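Type III CBASS phage resistance system CD-NTase-associated protein Cap8 (Pseudomonas aeruginosa, PDB 6P8P) is a bacterial HORMA domain protein that probably takes part in regulating a cGAS-like CD-NTase in CBASS immunity against bacteriophages. Local coordinates at residues T3-H14 with R69-A80. The protein carries 2 engineered substitutions. Sequence-based numbering, arbitrary orientation.
Sequences TVVSRTFRSSPH and RTRIYCLFDEDA
Val4 to Arg10 runs parallel to Arg69 to Leu75, the strand axes 26° apart, and Val5, Arg7 and Phe9 each use both N-H and C=O toward the partner strand, as from Val5 N to Arg69 O (2.9 Å). Beta-branched Val4, Val5, Thr8, Thr70 and Ile72 suit such extended backbone. On the face carrying Phe9 and Ile72, Phe9 CD1 meets Ile72 CG2 at 3.8 Å; helix 17-29 packs over both through Ala23, Ile24 and Leu27, which explains the apolar choice. On the other face, where every residue of the two strands is at least partly exposed, the aliphatic part of Arg69 runs alongside Val4, and Val4 CG1 lies over one face of the Arg71 guanidinium. Thr8 turns its methyl CG2 away from its own backbone N (OG1 at chi1 -62°), which brings it up to Leu75 CG, a tight 3.3 Å. This pair forms one edge of the mixed sheet of the HORMA domain, the 4-10 strand being outermost within the chain. At the end of its strand, Arg10 bends at chi3 (68°), and NE and NH2 both grip Ala80 O in the guanidinium plane, NE at 2.9 Å; the His14 ring lies over one guanidinium face, offset toward its rim. Small Ser11 sets CB and OG against Phe76 CE1 (OG at 3.4 Å), while its hydroxyl bonds Thr20. Asp77 N donates to Ser12 O (2.9 Å), and a water links Asp77 OD1 to Ser12 OG.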
ATOM      1  N   THR A   3       6.798  22.515  21.081  1.00 39.60           N
ATOM      2  CA  THR A   3       5.911  21.573  21.762  1.00 51.44           C
ATOM      3  C   THR A   3       5.769  20.287  20.947  1.00 40.85           C
ATOM      4  O   THR A   3       5.562  20.324  19.731  1.00 39.51           O
ATOM      5  CB  THR A   3       4.511  22.166  21.999  1.00 56.97           C
ATOM      6  OG1 THR A   3       4.606  23.276  22.893  1.00 58.03           O
ATOM      7  CG2 THR A   3       3.565  21.123  22.591  1.00 52.27           C
ATOM      8  N   VAL A   4       5.897  19.156  21.632  1.00 28.37           N
ATOM      9  CA  VAL A   4       5.753  17.834  21.020  1.00 27.74           C
ATOM     10  C   VAL A   4       4.832  17.024  21.920  1.00 29.55           C
ATOM     11  O   VAL A   4       5.005  17.016  23.139  1.00 29.87           O
ATOM     12  CB  VAL A   4       7.103  17.110  20.836  1.00 44.42           C
ATOM     13  CG1 VAL A   4       6.880  15.763  20.138  1.00 43.73           C
ATOM     14  CG2 VAL A   4       8.065  17.975  20.058  1.00 62.16           C
ATOM     15  N   VAL A   5       3.843  16.356  21.328  1.00 22.20           N
ATOM     16  CA  VAL A   5       2.939  15.484  22.065  1.00 20.30           C
ATOM     17  C   VAL A   5       2.960  14.138  21.363  1.00 26.12           C
ATOM     18  O   VAL A   5       3.312  14.034  20.189  1.00 24.18           O
ATOM     19  CB  VAL A   5       1.506  16.027  22.140  1.00 31.03           C
ATOM     20  CG1 VAL A   5       1.530  17.447  22.665  1.00 25.21           C
ATOM     21  CG2 VAL A   5       0.853  15.975  20.798  1.00 30.71           C
ATOM     22  N   SER A   6       2.588  13.101  22.094  1.00 22.90           N
ATOM     23  CA  SER A   6       2.605  11.765  21.501  1.00 23.06           C
ATOM     24  C   SER A   6       1.272  11.070  21.726  1.00 21.37           C
ATOM     25  O   SER A   6       0.522  11.378  22.666  1.00 20.29           O
ATOM     26  CB  SER A   6       3.752  10.918  22.044  1.00 26.31           C
ATOM     27  OG  SER A   6       3.376  10.213  23.191  1.00 46.03           O
ATOM     28  N   ARG A   7       0.974  10.140  20.829  1.00 19.86           N
ATOM     29  CA  ARG A   7      -0.220   9.318  20.920  1.00 16.73           C
ATOM     30  C   ARG A   7       0.200   7.901  20.558  1.00 21.98           C
ATOM     31  O   ARG A   7       1.239   7.687  19.928  1.00 21.87           O
ATOM     32  CB  ARG A   7      -1.315   9.851  20.014  1.00 18.46           C
ATOM     33  CG  ARG A   7      -1.920  11.207  20.432  1.00 21.24           C
ATOM     34  CD  ARG A   7      -2.720  11.092  21.707  1.00 20.07           C
ATOM     35  NE  ARG A   7      -3.462  12.304  22.058  1.00 21.55           N
ATOM     36  CZ  ARG A   7      -2.958  13.318  22.751  1.00 24.41           C
ATOM     37  NH1 ARG A   7      -1.694  13.301  23.144  1.00 26.77           N
ATOM     38  NH2 ARG A   7      -3.726  14.366  23.031  1.00 22.65           N
ATOM     39  N   THR A   8      -0.584   6.933  21.023  1.00 18.02           N
ATOM     40  CA  THR A   8      -0.289   5.524  20.822  1.00 16.29           C
ATOM     41  C   THR A   8      -1.605   4.827  20.525  1.00 20.83           C
ATOM     42  O   THR A   8      -2.490   4.765  21.380  1.00 20.89           O
ATOM     43  CB  THR A   8       0.409   4.901  22.031  1.00 26.24           C
ATOM     44  OG1 THR A   8       1.667   5.554  22.240  1.00 33.23           O
ATOM     45  CG2 THR A   8       0.638   3.439  21.792  1.00 24.26           C
ATOM     46  N   PHE A   9      -1.722   4.301  19.317  1.00 18.16           N
ATOM     47  CA  PHE A   9      -2.944   3.648  18.876  1.00 17.31           C
ATOM     48  C   PHE A   9      -2.822   2.135  18.910  1.00 19.81           C
ATOM     49  O   PHE A   9      -1.796   1.576  18.516  1.00 17.19           O
ATOM     50  CB  PHE A   9      -3.294   4.083  17.452  1.00 19.24           C
ATOM     51  CG  PHE A   9      -4.032   5.363  17.398  1.00 16.88           C
ATOM     52  CD1 PHE A   9      -3.369   6.573  17.621  1.00 28.08           C
ATOM     53  CD2 PHE A   9      -5.390   5.384  17.211  1.00 19.07           C
ATOM     54  CE1 PHE A   9      -4.066   7.759  17.597  1.00 30.94           C
ATOM     55  CE2 PHE A   9      -6.097   6.575  17.200  1.00 29.64           C
ATOM     56  CZ  PHE A   9      -5.436   7.755  17.387  1.00 33.59           C
ATOM     57  N   ARG A  10      -3.900   1.482  19.331  1.00 13.75           N
ATOM     58  CA  ARG A  10      -4.000   0.022  19.303  1.00 17.02           C
ATOM     59  C   ARG A  10      -4.228  -0.458  17.867  1.00 20.50           C
ATOM     60  O   ARG A  10      -5.254  -0.147  17.249  1.00 19.04           O
ATOM     61  CB  ARG A  10      -5.134  -0.439  20.211  1.00 20.52           C
ATOM     62  CG  ARG A  10      -5.014   0.138  21.640  1.00 24.08           C
ATOM     63  CD  ARG A  10      -6.317  -0.038  22.424  1.00 22.76           C
ATOM     64  NE  ARG A  10      -6.587  -1.437  22.715  1.00 25.22           N
ATOM     65  CZ  ARG A  10      -7.704  -1.872  23.288  1.00 32.08           C
ATOM     66  NH1 ARG A  10      -8.654  -1.012  23.595  1.00 28.95           N
ATOM     67  NH2 ARG A  10      -7.876  -3.164  23.530  1.00 26.32           N
ATOM     68  N   SER A  11      -3.285  -1.234  17.349  1.00 18.41           N
ATOM     69  CA  SER A  11      -3.391  -1.717  15.974  1.00 16.35           C
ATOM     70  C   SER A  11      -3.650  -3.219  15.998  1.00 16.05           C
ATOM     71  O   SER A  11      -4.393  -3.696  16.859  1.00 19.71           O
ATOM     72  CB  SER A  11      -2.136  -1.343  15.189  1.00 20.10           C
ATOM     73  OG  SER A  11      -2.296  -1.641  13.816  1.00 17.56           O
ATOM     74  N   SER A  12      -3.059  -3.955  15.072  1.00 17.21           N
ATOM     75  CA  SER A  12      -3.408  -5.358  14.900  1.00 18.51           C
ATOM     76  C   SER A  12      -2.979  -6.157  16.128  1.00 25.11           C
ATOM     77  O   SER A  12      -1.858  -5.984  16.606  1.00 20.64           O
ATOM     78  CB  SER A  12      -2.711  -5.923  13.655  1.00 27.69           C
ATOM     79  OG  SER A  12      -3.129  -7.252  13.452  1.00 40.07           O
ATOM     80  N   PRO A  13      -3.827  -7.067  16.638  1.00 22.69           N
ATOM     81  CA  PRO A  13      -5.111  -7.529  16.105  1.00 22.98           C
ATOM     82  C   PRO A  13      -6.356  -6.866  16.653  1.00 24.88           C
ATOM     83  O   PRO A  13      -7.439  -7.402  16.466  1.00 25.41           O
ATOM     84  CB  PRO A  13      -5.114  -9.019  16.517  1.00 27.78           C
ATOM     85  CG  PRO A  13      -4.465  -8.976  17.888  1.00 28.92           C
ATOM     86  CD  PRO A  13      -3.367  -7.928  17.752  1.00 25.33           C
ATOM     87  N   HIS A  14      -6.222  -5.731  17.325  1.00 21.28           N
ATOM     88  CA  HIS A  14      -7.383  -5.020  17.818  1.00 21.65           C
ATOM     89  C   HIS A  14      -8.084  -4.247  16.713  1.00 17.57           C
ATOM     90  O   HIS A  14      -9.324  -4.200  16.681  1.00 20.34           O
ATOM     91  CB  HIS A  14      -6.961  -4.069  18.932  1.00 21.25           C
ATOM     92  CG  HIS A  14      -8.091  -3.312  19.545  1.00 21.86           C
ATOM     93  ND1 HIS A  14      -9.024  -3.904  20.368  1.00 27.95           N
ATOM     94  CD2 HIS A  14      -8.408  -1.997  19.493  1.00 21.49           C
ATOM     95  CE1 HIS A  14      -9.875  -2.981  20.787  1.00 28.77           C
ATOM     96  NE2 HIS A  14      -9.518  -1.816  20.276  1.00 25.40           N
ATOM     97  N   ARG A  69       4.194  19.500  17.250  1.00 23.81           N
ATOM     98  CA  ARG A  69       4.487  18.255  16.551  1.00 22.06           C
ATOM     99  C   ARG A  69       3.791  17.109  17.255  1.00 25.87           C
ATOM    100  O   ARG A  69       3.670  17.112  18.484  1.00 22.71           O
ATOM    101  CB  ARG A  69       6.000  18.040  16.538  1.00 25.10           C
ATOM    102  CG  ARG A  69       6.470  16.687  16.143  1.00 37.52           C
ATOM    103  CD  ARG A  69       8.001  16.648  16.092  1.00 45.68           C
ATOM    104  NE  ARG A  69       8.524  17.693  15.225  1.00 42.85           N
ATOM    105  CZ  ARG A  69       9.751  17.704  14.718  1.00 65.73           C
ATOM    106  NH1 ARG A  69      10.591  16.714  14.994  1.00 71.52           N
ATOM    107  NH2 ARG A  69      10.137  18.704  13.933  1.00 66.49           N
ATOM    108  N   THR A  70       3.286  16.151  16.469  1.00 19.69           N
ATOM    109  CA  THR A  70       2.582  14.992  17.009  1.00 18.37           C
ATOM    110  C   THR A  70       3.351  13.747  16.605  1.00 19.24           C
ATOM    111  O   THR A  70       3.571  13.516  15.406  1.00 20.84           O
ATOM    112  CB  THR A  70       1.145  14.905  16.488  1.00 22.00           C
ATOM    113  OG1 THR A  70       0.467  16.128  16.735  1.00 28.50           O
ATOM    114  CG2 THR A  70       0.388  13.753  17.154  1.00 20.68           C
ATOM    115  N   ARG A  71       3.708  12.927  17.586  1.00 15.99           N
ATOM    116  CA  ARG A  71       4.325  11.627  17.361  1.00 19.62           C
ATOM    117  C   ARG A  71       3.288  10.540  17.608  1.00 22.63           C
ATOM    118  O   ARG A  71       2.686  10.494  18.691  1.00 21.71           O
ATOM    119  CB  ARG A  71       5.519  11.437  18.307  1.00 21.39           C
ATOM    120  CG  ARG A  71       6.706  12.288  17.963  1.00 21.35           C
ATOM    121  CD  ARG A  71       7.821  12.173  19.023  1.00 26.85           C
ATOM    122  NE  ARG A  71       9.004  12.914  18.605  1.00 50.37           N
ATOM    123  CZ  ARG A  71      10.079  13.096  19.363  1.00 78.96           C
ATOM    124  NH1 ARG A  71      10.120  12.588  20.588  1.00 81.89           N
ATOM    125  NH2 ARG A  71      11.107  13.789  18.900  1.00 70.59           N
ATOM    126  N   ILE A  72       3.074   9.659  16.624  1.00 17.61           N
ATOM    127  CA  ILE A  72       2.060   8.621  16.777  1.00 17.12           C
ATOM    128  C   ILE A  72       2.720   7.262  16.677  1.00 17.97           C
ATOM    129  O   ILE A  72       3.292   6.922  15.639  1.00 17.03           O
ATOM    130  CB  ILE A  72       0.932   8.747  15.739  1.00 18.70           C
ATOM    131  CG1 ILE A  72       0.341  10.145  15.776  1.00 19.97           C
ATOM    132  CG2 ILE A  72      -0.128   7.698  16.007  1.00 20.74           C
ATOM    133  CD1 ILE A  72      -0.510  10.516  14.617  1.00 28.20           C
ATOM    134  N   TYR A  73       2.606   6.482  17.740  1.00 17.49           N
ATOM    135  CA  TYR A  73       3.053   5.107  17.780  1.00 17.27           C
ATOM    136  C   TYR A  73       1.863   4.169  17.651  1.00 17.53           C
ATOM    137  O   TYR A  73       0.722   4.534  17.908  1.00 21.16           O
ATOM    138  CB  TYR A  73       3.775   4.799  19.080  1.00 18.74           C
ATOM    139  CG  TYR A  73       5.102   5.505  19.230  1.00 19.07           C
ATOM    140  CD1 TYR A  73       5.184   6.756  19.821  1.00 21.70           C
ATOM    141  CD2 TYR A  73       6.273   4.912  18.772  1.00 17.65           C
ATOM    142  CE1 TYR A  73       6.425   7.397  19.963  1.00 21.68           C
ATOM    143  CE2 TYR A  73       7.495   5.524  18.915  1.00 23.18           C
ATOM    144  CZ  TYR A  73       7.564   6.770  19.496  1.00 26.90           C
ATOM    145  OH  TYR A  73       8.802   7.360  19.633  1.00 36.14           O
ATOM    146  N   CYS A  74       2.145   2.947  17.244  1.00 18.95           N
ATOM    147  CA  CYS A  74       1.136   1.900  17.197  1.00 18.94           C
ATOM    148  C   CYS A  74       1.556   0.737  18.076  1.00 19.31           C
ATOM    149  O   CYS A  74       2.735   0.405  18.123  1.00 19.46           O
ATOM    150  CB  CYS A  74       0.937   1.364  15.760  1.00 18.29           C
ATOM    151  SG  CYS A  74       0.119   2.558  14.678  1.00 21.12           S
ATOM    152  N   LEU A  75       0.580   0.121  18.738  1.00 20.31           N
ATOM    153  CA  LEU A  75       0.750  -1.083  19.536  1.00 18.39           C
ATOM    154  C   LEU A  75       0.252  -2.293  18.759  1.00 19.42           C
ATOM    155  O   LEU A  75      -0.755  -2.210  18.048  1.00 20.69           O
ATOM    156  CB  LEU A  75      -0.040  -0.959  20.832  1.00 19.29           C
ATOM    157  CG  LEU A  75       0.364   0.163  21.773  1.00 22.48           C
ATOM    158  CD1 LEU A  75      -0.718   0.306  22.819  1.00 24.16           C
ATOM    159  CD2 LEU A  75       1.704  -0.143  22.393  1.00 32.82           C
ATOM    160  N   PHE A  76       0.922  -3.433  18.942  1.00 20.29           N
ATOM    161  CA  PHE A  76       0.592  -4.644  18.225  1.00 20.82           C
ATOM    162  C   PHE A  76       0.525  -5.813  19.195  1.00 25.76           C
ATOM    163  O   PHE A  76       0.992  -5.736  20.338  1.00 23.03           O
ATOM    164  CB  PHE A  76       1.627  -4.916  17.114  1.00 19.30           C
ATOM    165  CG  PHE A  76       1.687  -3.821  16.101  1.00 18.51           C
ATOM    166  CD1 PHE A  76       0.818  -3.809  15.023  1.00 21.31           C
ATOM    167  CD2 PHE A  76       2.593  -2.798  16.236  1.00 16.21           C
ATOM    168  CE1 PHE A  76       0.847  -2.763  14.112  1.00 19.71           C
ATOM    169  CE2 PHE A  76       2.641  -1.762  15.316  1.00 17.03           C
ATOM    170  CZ  PHE A  76       1.749  -1.751  14.241  1.00 18.47           C
ATOM    171  N   ASP A  77      -0.116  -6.877  18.726  1.00 22.89           N
ATOM    172  CA  ASP A  77      -0.126  -8.182  19.401  1.00 38.78           C
ATOM    173  C   ASP A  77      -0.694  -7.985  20.802  1.00 27.21           C
ATOM    174  O   ASP A  77      -1.730  -7.318  20.940  1.00 27.25           O
ATOM    175  CB  ASP A  77       1.284  -8.753  19.335  1.00 36.60           C
ATOM    176  CG  ASP A  77       1.818  -8.805  17.923  1.00 43.16           C
ATOM    177  OD1 ASP A  77       1.035  -9.186  17.025  1.00 41.47           O
ATOM    178  OD2 ASP A  77       3.004  -8.461  17.711  1.00 51.58           O
ATOM    179  N   GLU A  78      -0.089  -8.560  21.843  1.00 27.96           N
ATOM    180  CA  GLU A  78      -0.696  -8.505  23.171  1.00 28.48           C
ATOM    181  C   GLU A  78      -0.854  -7.071  23.659  1.00 31.81           C
ATOM    182  O   GLU A  78      -1.821  -6.753  24.366  1.00 30.10           O
ATOM    183  CB  GLU A  78       0.151  -9.326  24.147  1.00 45.27           C
ATOM    184  CG  GLU A  78       0.164 -10.822  23.814  1.00 71.23           C
ATOM    185  CD  GLU A  78       1.127 -11.635  24.672  1.00 92.78           C
ATOM    186  OE1 GLU A  78       1.942 -11.038  25.407  1.00 94.50           O
ATOM    187  OE2 GLU A  78       1.064 -12.883  24.609  1.00 92.36           O
ATOM    188  N   ASP A  79       0.083  -6.192  23.297  1.00 27.52           N
ATOM    189  CA  ASP A  79      -0.027  -4.794  23.705  1.00 27.57           C
ATOM    190  C   ASP A  79      -1.286  -4.151  23.132  1.00 27.73           C
ATOM    191  O   ASP A  79      -1.928  -3.321  23.789  1.00 30.87           O
ATOM    192  CB  ASP A  79       1.209  -4.009  23.266  1.00 41.06           C
ATOM    193  CG  ASP A  79       2.465  -4.452  23.980  1.00 65.09           C
ATOM    194  OD1 ASP A  79       2.373  -4.812  25.169  1.00 56.23           O
ATOM    195  OD2 ASP A  79       3.546  -4.434  23.357  1.00 61.12           O
ATOM    196  N   ALA A  80      -1.641  -4.500  21.900  1.00 25.51           N
ATOM    197  CA  ALA A  80      -2.852  -3.952  21.300  1.00 28.91           C
ATOM    198  C   ALA A  80      -4.097  -4.537  21.946  1.00 26.01           C
ATOM    199  O   ALA A  80      -5.083  -3.822  22.165  1.00 26.05           O
ATOM    200  CB  ALA A  80      -2.860  -4.224  19.795  1.00 25.85           C
TER
HETATM  201  O   HOH W   1      -0.544  -8.179  14.965  1.00 41.24           O